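Local coordinates for protein citryl-spermidine/3,4-dihydroxybenzoyl-citryl-spermidine:spermidine ligase (Bacillus anthracis, PDB 3TO3) that catalyses the ATP-dependent condensation of spermidine with citryl-spermidine intermediates in the biosynthesis of the siderophore petrobactin, at residues Arg222-Tyr227 and Tyr241-Val246; Ala421-Ile426 and Glu544-Lys549; Asp5-Lys10 and Asp177-Gly182; Asp479-Lys482 and Tyr487-Gly490. All blocks are in the same frame, centred on the assembly; numbering follows the deposited sequence.

Contact 1 (Arg222-Tyr227 and Tyr241-Val246); sequences RKLEAY and YLFIPV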
loop_
_atom_site.group_PDB
_atom_site.type_symbol
_atom_site.label_atom_id
_atom_site.label_comp_id
_atom_site.label_asym_id
_atom_site.label_seq_id
_atom_site.Cartn_x
_atom_site.Cartn_y
_atom_site.Cartn_z
ATOM N N ARG B 222 -22.424 31.540 9.794
ATOM C CA ARG B 222 -23.222 31.469 8.582
ATOM C C ARG B 222 -23.083 30.087 7.967
ATOM O O ARG B 222 -24.087 29.430 7.649
ATOM C CB ARG B 222 -22.809 32.546 7.576
ATOM C CG ARG B 222 -23.764 32.709 6.384
ATOM C CD ARG B 222 -23.144 33.591 5.300
ATOM N NE ARG B 222 -23.968 34.753 4.960
ATOM C CZ ARG B 222 -23.509 35.857 4.367
ATOM N NH1 ARG B 222 -22.218 35.963 4.053
ATOM N NH2 ARG B 222 -24.341 36.860 4.091
ATOM N N LYS B 223 -21.832 29.654 7.812
ATOM C CA LYS B 223 -21.533 28.364 7.210
ATOM C C LYS B 223 -22.110 27.242 8.068
ATOM O O LYS B 223 -22.762 26.328 7.556
ATOM C CB LYS B 223 -20.027 28.187 7.043
ATOM C CG LYS B 223 -19.605 27.916 5.616
ATOM C CD LYS B 223 -18.581 26.788 5.556
ATOM C CE LYS B 223 -17.281 27.206 4.860
ATOM N NZ LYS B 223 -17.526 27.824 3.514
ATOM N N LEU B 224 -21.886 27.330 9.377
ATOM C CA LEU B 224 -22.324 26.300 10.309
ATOM C C LEU B 224 -23.828 26.180 10.237
ATOM O O LEU B 224 -24.385 25.088 10.370
ATOM C CB LEU B 224 -21.890 26.635 11.734
ATOM C CG LEU B 224 -21.759 25.546 12.811
ATOM C CD1 LEU B 224 -21.261 24.201 12.277
ATOM C CD2 LEU B 224 -20.842 26.027 13.931
ATOM N N GLU B 225 -24.483 27.308 9.999
ATOM C CA GLU B 225 -25.930 27.330 9.953
ATOM C C GLU B 225 -26.329 26.602 8.693
ATOM O O GLU B 225 -27.280 25.837 8.673
ATOM C CB GLU B 225 -26.457 28.773 9.948
ATOM C CG GLU B 225 -27.964 28.902 10.128
ATOM C CD GLU B 225 -28.394 30.323 10.517
ATOM O OE1 GLU B 225 -29.622 30.594 10.558
ATOM O OE2 GLU B 225 -27.503 31.167 10.791
ATOM N N ALA B 226 -25.559 26.827 7.646
ATOM C CA ALA B 226 -25.853 26.246 6.351
ATOM C C ALA B 226 -25.478 24.772 6.346
ATOM O O ALA B 226 -26.084 23.965 5.630
ATOM C CB ALA B 226 -25.095 26.989 5.266
ATOM N N TYR B 227 -24.462 24.432 7.131
ATOM C CA TYR B 227 -24.094 23.034 7.316
ATOM C C TYR B 227 -25.239 22.298 8.012
ATOM O O TYR B 227 -25.629 21.197 7.604
ATOM C CB TYR B 227 -22.788 22.904 8.113
ATOM C CG TYR B 227 -21.523 23.109 7.286
ATOM C CD1 TYR B 227 -21.589 23.210 5.898
ATOM C CD2 TYR B 227 -20.262 23.177 7.894
ATOM C CE1 TYR B 227 -20.440 23.379 5.135
ATOM C CE2 TYR B 227 -19.097 23.346 7.132
ATOM C CZ TYR B 227 -19.196 23.441 5.754
ATOM O OH TYR B 227 -18.062 23.611 4.972
ATOM N N TYR B 241 -24.667 15.419 15.620
ATOM C CA TYR B 241 -23.364 15.438 14.936
ATOM C C TYR B 241 -22.348 16.416 15.497
ATOM O O TYR B 241 -22.697 17.512 15.936
ATOM C CB TYR B 241 -23.547 15.755 13.456
ATOM C CG TYR B 241 -24.286 14.686 12.709
ATOM C CD1 TYR B 241 -23.612 13.793 11.903
ATOM C CD2 TYR B 241 -25.667 14.554 12.829
ATOM C CE1 TYR B 241 -24.285 12.808 11.222
ATOM C CE2 TYR B 241 -26.348 13.561 12.165
ATOM C CZ TYR B 241 -25.641 12.693 11.346
ATOM O OH TYR B 241 -26.299 11.702 10.661
ATOM N N LEU B 242 -21.086 16.006 15.473
ATOM C CA LEU B 242 -19.977 16.941 15.639
ATOM C C LEU B 242 -19.384 17.246 14.254
ATOM O O LEU B 242 -19.807 16.673 13.258
ATOM C CB LEU B 242 -18.938 16.346 16.583
ATOM C CG LEU B 242 -19.437 16.074 18.015
ATOM C CD1 LEU B 242 -18.449 15.230 18.837
ATOM C CD2 LEU B 242 -19.719 17.410 18.768
ATOM N N PHE B 243 -18.401 18.122 14.193
ATOM C CA PHE B 243 -17.844 18.582 12.927
ATOM C C PHE B 243 -16.358 18.435 12.995
ATOM O O PHE B 243 -15.763 18.877 13.978
ATOM C CB PHE B 243 -18.217 20.043 12.678
ATOM C CG PHE B 243 -19.696 20.241 12.520
ATOM C CD1 PHE B 243 -20.514 20.399 13.638
ATOM C CD2 PHE B 243 -20.282 20.201 11.267
ATOM C CE1 PHE B 243 -21.907 20.561 13.494
ATOM C CE2 PHE B 243 -21.672 20.358 11.115
ATOM C CZ PHE B 243 -22.475 20.541 12.220
ATOM N N ILE B 244 -15.768 17.776 11.989
ATOM C CA ILE B 244 -14.329 17.539 11.987
ATOM C C ILE B 244 -13.731 17.931 10.645
ATOM O O ILE B 244 -14.234 17.547 9.587
ATOM C CB ILE B 244 -14.091 16.027 12.157
ATOM C CG1 ILE B 244 -15.036 15.449 13.229
ATOM C CG2 ILE B 244 -12.632 15.724 12.410
ATOM C CD1 ILE B 244 -14.685 14.040 13.622
ATOM N N PRO B 245 -12.617 18.665 10.684
ATOM C CA PRO B 245 -11.870 18.985 9.466
ATOM C C PRO B 245 -10.982 17.779 9.049
ATOM O O PRO B 245 -10.424 17.129 9.925
ATOM C CB PRO B 245 -11.076 20.224 9.863
ATOM C CG PRO B 245 -10.887 20.090 11.337
ATOM C CD PRO B 245 -12.014 19.249 11.892
ATOM N N VAL B 246 -10.840 17.519 7.750
ATOM C CA VAL B 246 -10.123 16.356 7.267
ATOM C C VAL B 246 -9.130 16.808 6.208
ATOM O O VAL B 246 -9.448 17.654 5.367
ATOM C CB VAL B 246 -11.103 15.354 6.629
ATOM C CG1 VAL B 246 -10.388 14.095 6.193
ATOM C CG2 VAL B 246 -12.233 15.030 7.598
#

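Contact 2 (Ala421-Ile426 and Glu544-Lys549); sequences AIIPVI and ENHFRK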
loop_
_atom_site.group_PDB
_atom_site.type_symbol
_atom_site.label_atom_id
_atom_site.label_comp_id
_atom_site.label_asym_id
_atom_site.label_seq_id
_atom_site.Cartn_x
_atom_site.Cartn_y
_atom_site.Cartn_z
ATOM N N ALA B 421 16.863 28.331 26.017
ATOM C CA ALA B 421 16.222 27.230 25.309
ATOM C C ALA B 421 16.341 25.934 26.056
ATOM O O ALA B 421 15.363 25.209 26.211
ATOM C CB ALA B 421 16.745 27.065 23.901
ATOM N N ILE B 422 17.571 25.536 26.322
ATOM C CA ILE B 422 17.824 24.235 26.912
ATOM C C ILE B 422 17.531 24.210 28.421
ATOM O O ILE B 422 16.977 23.243 28.955
ATOM C CB ILE B 422 19.270 23.763 26.609
ATOM C CG1 ILE B 422 19.339 23.175 25.203
ATOM C CG2 ILE B 422 19.745 22.714 27.631
ATOM C CD1 ILE B 422 19.441 24.191 24.101
ATOM N N ILE B 423 17.909 25.275 29.109
ATOM C CA ILE B 423 17.727 25.320 30.552
ATOM C C ILE B 423 16.263 25.135 31.015
ATOM O O ILE B 423 16.019 24.401 31.965
ATOM C CB ILE B 423 18.377 26.580 31.146
ATOM C CG1 ILE B 423 19.877 26.574 30.827
ATOM C CG2 ILE B 423 18.114 26.705 32.673
ATOM C CD1 ILE B 423 20.603 25.352 31.332
ATOM N N PRO B 424 15.294 25.791 30.347
ATOM C CA PRO B 424 13.918 25.687 30.850
ATOM C C PRO B 424 13.353 24.290 30.672
ATOM O O PRO B 424 12.557 23.866 31.490
ATOM C CB PRO B 424 13.137 26.690 29.996
ATOM C CG PRO B 424 14.186 27.609 29.437
ATOM C CD PRO B 424 15.384 26.729 29.216
ATOM N N VAL B 425 13.747 23.588 29.619
ATOM C CA VAL B 425 13.331 22.210 29.483
ATOM C C VAL B 425 13.860 21.386 30.651
ATOM O O VAL B 425 13.119 20.601 31.238
ATOM C CB VAL B 425 13.828 21.574 28.163
ATOM C CG1 VAL B 425 13.385 20.137 28.098
ATOM C CG2 VAL B 425 13.319 22.353 26.938
ATOM N N ILE B 426 15.135 21.569 30.998
ATOM C CA ILE B 426 15.753 20.797 32.085
ATOM C C ILE B 426 15.141 21.215 33.423
ATOM O O ILE B 426 14.884 20.381 34.306
ATOM C CB ILE B 426 17.306 20.971 32.096
ATOM C CG1 ILE B 426 17.889 20.397 30.809
ATOM C CG2 ILE B 426 17.938 20.274 33.278
ATOM C CD1 ILE B 426 19.386 20.618 30.636
ATOM N N GLU B 544 25.046 24.229 35.502
ATOM C CA GLU B 544 25.523 24.530 36.851
ATOM C C GLU B 544 25.120 25.933 37.305
ATOM O O GLU B 544 24.699 26.113 38.441
ATOM C CB GLU B 544 27.041 24.368 36.970
ATOM C CG GLU B 544 27.521 22.922 37.041
ATOM C CD GLU B 544 27.011 22.153 38.257
ATOM O OE1 GLU B 544 27.043 22.697 39.387
ATOM O OE2 GLU B 544 26.592 20.985 38.077
ATOM N N ASN B 545 25.268 26.904 36.409
ATOM C CA ASN B 545 24.924 28.287 36.713
ATOM C C ASN B 545 23.444 28.424 37.130
ATOM O O ASN B 545 23.121 29.160 38.081
ATOM C CB ASN B 545 25.271 29.216 35.526
ATOM C CG ASN B 545 26.746 29.681 35.528
ATOM O OD1 ASN B 545 27.278 30.106 34.495
ATOM N ND2 ASN B 545 27.396 29.608 36.689
ATOM N N HIS B 546 22.559 27.705 36.428
ATOM C CA HIS B 546 21.122 27.717 36.716
ATOM C C HIS B 546 20.839 27.113 38.083
ATOM O O HIS B 546 20.248 27.759 38.948
ATOM C CB HIS B 546 20.314 26.938 35.679
ATOM C CG HIS B 546 18.851 26.873 35.998
ATOM N ND1 HIS B 546 18.004 27.952 35.835
ATOM C CD2 HIS B 546 18.087 25.866 36.487
ATOM C CE1 HIS B 546 16.782 27.611 36.204
ATOM N NE2 HIS B 546 16.805 26.353 36.609
ATOM N N PHE B 547 21.286 25.877 38.279
ATOM C CA PHE B 547 20.954 25.150 39.500
ATOM C C PHE B 547 21.642 25.660 40.755
ATOM O O PHE B 547 21.215 25.344 41.866
ATOM C CB PHE B 547 21.087 23.637 39.312
ATOM C CG PHE B 547 20.005 23.076 38.471
ATOM C CD1 PHE B 547 20.263 22.605 37.202
ATOM C CD2 PHE B 547 18.699 23.089 38.925
ATOM C CE1 PHE B 547 19.237 22.110 36.395
ATOM C CE2 PHE B 547 17.664 22.601 38.127
ATOM C CZ PHE B 547 17.928 22.113 36.875
ATOM N N ARG B 548 22.694 26.458 40.601
ATOM C CA ARG B 548 23.285 27.100 41.776
ATOM C C ARG B 548 22.346 28.172 42.343
ATOM O O ARG B 548 22.498 28.591 43.485
ATOM C CB ARG B 548 24.693 27.656 41.496
ATOM C CG ARG B 548 25.821 26.736 42.009
ATOM C CD ARG B 548 27.214 27.387 41.973
ATOM N NE ARG B 548 27.869 27.233 40.677
ATOM C CZ ARG B 548 27.813 28.134 39.702
ATOM N NH1 ARG B 548 27.126 29.259 39.870
ATOM N NH2 ARG B 548 28.437 27.907 38.558
ATOM N N LYS B 549 21.373 28.601 41.545
ATOM C CA LYS B 549 20.342 29.510 42.029
ATOM C C LYS B 549 19.150 28.819 42.713
ATOM O O LYS B 549 18.281 29.492 43.256
ATOM C CB LYS B 549 19.841 30.392 40.877
ATOM C CG LYS B 549 20.916 31.315 40.329
ATOM C CD LYS B 549 20.360 32.308 39.323
ATOM C CE LYS B 549 20.080 31.664 37.995
ATOM N NZ LYS B 549 19.196 32.526 37.151
#

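Contact 3 (Asp5-Lys10 and Asp177-Gly182); sequences DMYHTK and DNFRYG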
loop_
_atom_site.group_PDB
_atom_site.type_symbol
_atom_site.label_atom_id
_atom_site.label_comp_id
_atom_site.label_asym_id
_atom_site.label_seq_id
_atom_site.Cartn_x
_atom_site.Cartn_y
_atom_site.Cartn_z
ATOM N N ASP B 5 2.576 15.538 -18.418
ATOM C CA ASP B 5 2.766 16.982 -18.260
ATOM C C ASP B 5 4.112 17.431 -17.671
ATOM O O ASP B 5 5.024 16.628 -17.456
ATOM C CB ASP B 5 1.625 17.586 -17.446
ATOM C CG ASP B 5 1.711 17.232 -15.955
ATOM O OD1 ASP B 5 0.753 17.613 -15.242
ATOM O OD2 ASP B 5 2.716 16.591 -15.505
HETATM N N MSE B 6 4.198 18.733 -17.399
HETATM C CA MSE B 6 5.393 19.365 -16.844
HETATM C C MSE B 6 5.823 18.849 -15.464
HETATM O O MSE B 6 6.995 18.963 -15.094
HETATM C CB MSE B 6 5.184 20.874 -16.766
HETATM C CG MSE B 6 4.767 21.347 -15.377
HETATM SE SE MSE B 6 4.463 23.272 -15.236
HETATM C CE MSE B 6 4.650 23.458 -13.296
ATOM N N TYR B 7 4.885 18.309 -14.685
ATOM C CA TYR B 7 5.253 17.707 -13.402
ATOM C C TYR B 7 5.975 16.390 -13.642
ATOM O O TYR B 7 6.957 16.061 -12.938
ATOM C CB TYR B 7 4.040 17.553 -12.477
ATOM C CG TYR B 7 3.610 18.883 -11.910
ATOM C CD1 TYR B 7 2.554 19.599 -12.470
ATOM C CD2 TYR B 7 4.301 19.456 -10.851
ATOM C CE1 TYR B 7 2.174 20.841 -11.961
ATOM C CE2 TYR B 7 3.931 20.695 -10.336
ATOM C CZ TYR B 7 2.871 21.383 -10.892
ATOM O OH TYR B 7 2.516 22.613 -10.368
ATOM N N HIS B 8 5.526 15.668 -14.671
ATOM C CA HIS B 8 6.204 14.459 -15.087
ATOM C C HIS B 8 7.634 14.799 -15.514
ATOM O O HIS B 8 8.601 14.191 -15.058
ATOM C CB HIS B 8 5.431 13.789 -16.217
ATOM C CG HIS B 8 6.105 12.578 -16.776
ATOM N ND1 HIS B 8 6.676 12.556 -18.028
ATOM C CD2 HIS B 8 6.294 11.343 -16.256
ATOM C CE1 HIS B 8 7.187 11.361 -18.259
ATOM N NE2 HIS B 8 6.972 10.608 -17.197
ATOM N N THR B 9 7.765 15.806 -16.363
ATOM C CA THR B 9 9.079 16.239 -16.826
ATOM C C THR B 9 10.040 16.597 -15.693
ATOM O O THR B 9 11.224 16.255 -15.754
ATOM C CB THR B 9 8.929 17.396 -17.798
ATOM O OG1 THR B 9 8.103 16.950 -18.875
ATOM C CG2 THR B 9 10.288 17.862 -18.344
ATOM N N LYS B 10 9.524 17.252 -14.653
ATOM C CA LYS B 10 10.330 17.632 -13.486
ATOM C C LYS B 10 10.881 16.428 -12.758
ATOM O O LYS B 10 12.069 16.379 -12.416
ATOM C CB LYS B 10 9.509 18.452 -12.482
ATOM C CG LYS B 10 9.239 19.885 -12.897
ATOM C CD LYS B 10 8.539 20.638 -11.772
ATOM C CE LYS B 10 8.201 22.071 -12.166
ATOM N NZ LYS B 10 9.438 22.884 -12.310
ATOM N N ASP B 177 0.896 13.284 -5.833
ATOM C CA ASP B 177 0.499 13.628 -4.480
ATOM C C ASP B 177 1.636 14.296 -3.711
ATOM O O ASP B 177 1.409 15.195 -2.895
ATOM C CB ASP B 177 0.015 12.389 -3.725
ATOM C CG ASP B 177 -1.431 12.014 -4.073
ATOM O OD1 ASP B 177 -2.238 12.909 -4.436
ATOM O OD2 ASP B 177 -1.751 10.812 -3.969
ATOM N N ASN B 178 2.861 13.856 -3.964
ATOM C CA ASN B 178 3.997 14.427 -3.253
ATOM C C ASN B 178 4.139 15.921 -3.593
ATOM O O ASN B 178 4.329 16.768 -2.691
ATOM C CB ASN B 178 5.307 13.673 -3.567
ATOM C CG ASN B 178 6.431 14.135 -2.705
ATOM O OD1 ASN B 178 6.326 14.059 -1.456
ATOM N ND2 ASN B 178 7.493 14.687 -3.331
ATOM N N PHE B 179 4.054 16.225 -4.893
ATOM C CA PHE B 179 3.999 17.598 -5.380
ATOM C C PHE B 179 2.857 18.398 -4.734
ATOM O O PHE B 179 3.020 19.577 -4.433
ATOM C CB PHE B 179 3.824 17.634 -6.880
ATOM C CG PHE B 179 5.111 17.610 -7.642
ATOM C CD1 PHE B 179 6.235 18.235 -7.160
ATOM C CD2 PHE B 179 5.194 16.961 -8.844
ATOM C CE1 PHE B 179 7.422 18.198 -7.883
ATOM C CE2 PHE B 179 6.372 16.928 -9.558
ATOM C CZ PHE B 179 7.484 17.547 -9.076
ATOM N N ARG B 180 1.708 17.763 -4.537
ATOM C CA ARG B 180 0.562 18.485 -4.023
ATOM C C ARG B 180 0.675 18.785 -2.539
ATOM O O ARG B 180 0.411 19.891 -2.106
ATOM C CB ARG B 180 -0.744 17.720 -4.308
ATOM C CG ARG B 180 -1.258 17.854 -5.730
ATOM C CD ARG B 180 -2.721 17.345 -5.889
ATOM N NE ARG B 180 -2.790 15.899 -6.091
ATOM C CZ ARG B 180 -2.904 15.292 -7.273
ATOM N NH1 ARG B 180 -2.982 16.010 -8.394
ATOM N NH2 ARG B 180 -2.942 13.956 -7.333
ATOM N N TYR B 181 0.941 17.748 -1.755
ATOM C CA TYR B 181 0.965 17.874 -0.309
ATOM C C TYR B 181 2.296 17.962 0.416
ATOM O O TYR B 181 2.311 18.244 1.619
ATOM C CB TYR B 181 0.117 16.754 0.284
ATOM C CG TYR B 181 -1.220 16.759 -0.354
ATOM C CD1 TYR B 181 -2.089 17.843 -0.173
ATOM C CD2 TYR B 181 -1.625 15.712 -1.161
ATOM C CE1 TYR B 181 -3.342 17.876 -0.794
ATOM C CE2 TYR B 181 -2.881 15.723 -1.778
ATOM C CZ TYR B 181 -3.733 16.801 -1.591
ATOM O OH TYR B 181 -4.956 16.810 -2.215
ATOM N N GLY B 182 3.409 17.773 -0.297
ATOM C CA GLY B 182 4.706 17.776 0.360
ATOM C C GLY B 182 4.973 19.196 0.833
ATOM O O GLY B 182 4.718 20.175 0.111
#

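Contact 4 (Asp479-Lys482 and Tyr487-Gly490); sequences DFTK and YANG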
loop_
_atom_site.group_PDB
_atom_site.type_symbol
_atom_site.label_atom_id
_atom_site.label_comp_id
_atom_site.label_asym_id
_atom_site.label_seq_id
_atom_site.Cartn_x
_atom_site.Cartn_y
_atom_site.Cartn_z
ATOM N N ASP B 479 -6.166 12.834 35.667
ATOM C CA ASP B 479 -6.417 11.423 35.873
ATOM C C ASP B 479 -6.882 10.872 34.546
ATOM O O ASP B 479 -8.078 10.923 34.229
ATOM C CB ASP B 479 -7.567 11.307 36.865
ATOM C CG ASP B 479 -8.071 9.895 37.013
ATOM O OD1 ASP B 479 -7.382 8.975 36.512
ATOM O OD2 ASP B 479 -9.140 9.701 37.642
ATOM N N PHE B 480 -5.966 10.187 33.860
ATOM C CA PHE B 480 -6.171 9.825 32.455
ATOM C C PHE B 480 -7.191 8.696 32.310
ATOM O O PHE B 480 -7.889 8.583 31.302
ATOM C CB PHE B 480 -4.845 9.447 31.810
ATOM C CG PHE B 480 -3.809 10.539 31.888
ATOM C CD1 PHE B 480 -3.867 11.638 31.034
ATOM C CD2 PHE B 480 -2.781 10.481 32.821
ATOM C CE1 PHE B 480 -2.896 12.662 31.109
ATOM C CE2 PHE B 480 -1.823 11.501 32.900
ATOM C CZ PHE B 480 -1.882 12.591 32.044
ATOM N N THR B 481 -7.278 7.882 33.349
ATOM C CA THR B 481 -8.127 6.716 33.358
ATOM C C THR B 481 -9.584 7.073 33.121
ATOM O O THR B 481 -10.362 6.249 32.634
ATOM C CB THR B 481 -7.940 5.992 34.681
ATOM O OG1 THR B 481 -6.665 5.327 34.645
ATOM C CG2 THR B 481 -9.038 4.992 34.918
ATOM N N LYS B 482 -9.948 8.307 33.447
ATOM C CA LYS B 482 -11.310 8.778 33.217
ATOM C C LYS B 482 -11.617 9.285 31.789
ATOM O O LYS B 482 -12.789 9.443 31.427
ATOM C CB LYS B 482 -11.682 9.829 34.272
ATOM C CG LYS B 482 -12.072 9.182 35.601
ATOM C CD LYS B 482 -12.711 10.143 36.569
ATOM C CE LYS B 482 -13.010 9.442 37.884
ATOM N NZ LYS B 482 -14.218 8.572 37.846
ATOM N N TYR B 487 -6.923 4.083 28.350
ATOM C CA TYR B 487 -6.142 4.453 29.551
ATOM C C TYR B 487 -6.570 3.628 30.770
ATOM O O TYR B 487 -5.742 3.216 31.591
ATOM C CB TYR B 487 -6.358 5.934 29.904
ATOM C CG TYR B 487 -5.692 6.893 28.968
ATOM C CD1 TYR B 487 -4.362 6.707 28.582
ATOM C CD2 TYR B 487 -6.378 7.973 28.444
ATOM C CE1 TYR B 487 -3.733 7.574 27.701
ATOM C CE2 TYR B 487 -5.741 8.873 27.554
ATOM C CZ TYR B 487 -4.425 8.657 27.188
ATOM O OH TYR B 487 -3.788 9.516 26.323
ATOM N N ALA B 488 -7.878 3.414 30.881
ATOM C CA ALA B 488 -8.451 2.717 32.012
ATOM C C ALA B 488 -8.091 1.224 32.021
ATOM O O ALA B 488 -8.057 0.603 33.082
ATOM C CB ALA B 488 -9.971 2.909 32.026
ATOM N N ASN B 489 -7.863 0.647 30.840
ATOM C CA ASN B 489 -7.472 -0.760 30.731
ATOM C C ASN B 489 -5.957 -0.914 30.612
ATOM O O ASN B 489 -5.432 -2.033 30.562
ATOM C CB ASN B 489 -8.161 -1.436 29.538
ATOM C CG ASN B 489 -9.683 -1.371 29.615
ATOM O OD1 ASN B 489 -10.265 -1.339 30.697
ATOM N ND2 ASN B 489 -10.332 -1.362 28.456
ATOM N N GLY B 490 -5.263 0.221 30.576
ATOM C CA GLY B 490 -3.825 0.242 30.384
ATOM C C GLY B 490 -3.005 -0.023 31.632
ATOM O O GLY B 490 -3.532 -0.019 32.751
#

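Contact 1 (Arg222-Tyr227 and Tyr241-Val246)
Helix segment Arg222-Tyr227 packs over the edge strand Tyr241-Val246, with the backbones nearest at Leu224 and Phe243, whose CA atoms lie 9.3 Å apart, a separation that the side chains span. Phe243 does the bridging. Its CB points at the helix, and the ring offers one face to Leu224, whose CD1 methyl sits almost over the ring centre, 3.8 Å from the centroid of Phe243 and only 10° off the normal: a CH-pi contact. Leu224 reaches that spot because CG swings away from its own backbone N (chi1 -158°), which carries the end of the side chain closer to the strand than its CB direction suggests. One turn on, Tyr227 adds a lighter touch, its CB 4.1 Å from CE2 of Phe243. This is a helix laid against a three-stranded antiparallel sheet, in which strand 241-246 is an outer strand hydrogen-bonded to strand 192-197. All three residues are buried, and no hydrogen bond crosses between the segments. Leu215 of helix 208-219 touches both Leu224 and Phe243, while Leu271 of strand 268-273 meets Phe243 and Tyr227.

Contact 2 (Ala421-Ile426 and Glu544-Lys549)
The imidazole of His546 carries the CG2 methyl of Ile423 on one face and has CD1 of Phe547, its neighbour in sequence, at its edge in the ring plane. The phenyl ring of Phe547 in turn takes CD2 of His546 over the centre of one face, while the CG2 methyl of Ile426 comes in at its edge, in plane. The two isoleucines therefore use the same branch differently. Ile423 CG2 stands 3.6 Å from the centroid of the His546 ring, 23° off the normal, a CH-pi contact displaced toward the CG-ND1 side; it comes to 3.4 Å from His546 ND1. Ile426 CG2 instead butts against the rim of Phe547, 3.8 Å from CE1, and the two side chains run nearly at right angles. With CG of His546 turned away from its backbone N (chi1 177°), the ring reaches out to Ile423, and the two side chains pass in opposite directions.

The polar end of His546 is not left to the isoleucines: NE2 is hydrogen-bonded to ND1 of His427, just beyond the 421-426 segment, which should help fix the rotation of the imidazole. No hydrogen bond joins the segments themselves, and the four touching residues are buried. The contact joins helix 410-432, kinked at Pro424, to the C-terminal part of helix 532-547. Tyr337 of helix 336-342 meets both Ile423 and His546, Leu512 of helix 502-528 lies against Ile426, and Phe557 of helix 554-560 stacks on Phe547.

Contact 3 (Asp5-Lys10 and Asp177-Gly182)
Asp5 OD2 is gripped by two backbone amides of the helix that carries Tyr7 and Lys10 to Phe179: His8 N at 3.1 Å, met nearly along the C-O axis, and Tyr7 N, a weaker and more bent bond. This is N-capping by an aspartate at the start of helix 6-15. The same oxygen forms a salt bridge with Arg176, which precedes segment 177-182, so the cap also ties the first helix to helix 175-181.

The direct contact is apolar. With CG set opposite the carbonyl carbon (chi1 -74°), Tyr7 lays its CD2 over one face of the Phe179 ring, toward the rim, 3.3 Å from Phe179 CD2. The ring planes are inclined at 59° and the centroids are 5.0 Å apart, an oblique aromatic pair. Tyr7 CB lies 3.8 Å from Phe179 CE2. This pair is the main direct contact between the two short helices and joins the N-terminal end of the chain to the IucA/IucC family region. At the margin, Lys10 CB comes to 4.1 Å from Phe179 CZ, while the lysine's chain leads away. Tyr7 OH is hydrogen-bonded to Arg187. Phe179 is further packed by Phe185, edge-to-face, and by Ile134 of helix 115-138. On the helix face turned from Phe179, His8 reaches the second subunit, bonding to its Trp251, so the N-terminal helix also belongs to the dimer interface.

Contact 4 (Asp479-Lys482 and Tyr487-Gly490)
Aromatic contact comes first: Phe480 turns the edge of its ring toward the face of Tyr487, an edge-to-face pair with centroids 5.9 Å apart and planes at 52°. The nearer touch is made by the methylene of Phe480. Its CB stands over that tyrosine ring, offset toward the rim, 4.1 Å from the centroid of Tyr487 and 19° off the normal, a CH-pi contact with CG and CD2 beneath it. The Phe480 side chain starts toward Tyr487, but its ring end leads away, which accounts for the wide spacing of the two centroids.

Apolar contact continues at the exposed residues Thr481 and Ala488. Thr481 sets its CG2 methyl 3.7 Å from Ala488 CB, because chi1 of -74° puts that methyl opposite the backbone N; here the two backbones come nearest, with the CA atoms of Thr481 and Ala488 at 4.2 Å.

Carbonyl oxygens supply the rest of the close approaches. Phe480 O lies 3.3 Å from Tyr487 CD2, and Thr481 O is 3.4 Å from Ala488 CB. Within Asp479-Lys482, Thr481 N donates a weak hydrogen bond to Asp479 OD1 at the start of the 3-10 segment.

The contact folds a 3-10 turn back on the short helix 485-488. Tyr487 OH is hydrogen-bonded to Ser320, and Phe495 packs edge-to-face with the tyrosine ring. With no hydrogen bond directly between the two segments, the direct contact is made by aromatic, methyl and carbonyl-to-carbon approaches, buried at Phe480 and Tyr487 and exposed at Thr481 and Ala488.

The four contacts are separate patches spread around the ATP site. Contacts 1 and 3 come closest to each other, about 9 Å between nearest atoms, although their centres are about 32 Å apart. Contacts 2 and 3 lie on opposite sides of the chain's centre, with about 47 Å between their own centres. In sequence, contact 4 is nested within the long loop that contact 2 closes, and their nearest atoms are about 17 Å apart. Two contacts come near residues that bind ATP: the side chain of Tyr487 in contact 4 is about 8 Å from that of Glu462, and the side chain of Phe179 in contact 3 about 10 Å from that of Met284. Contacts 1 and 2 lie away from the ATP and magnesium sites.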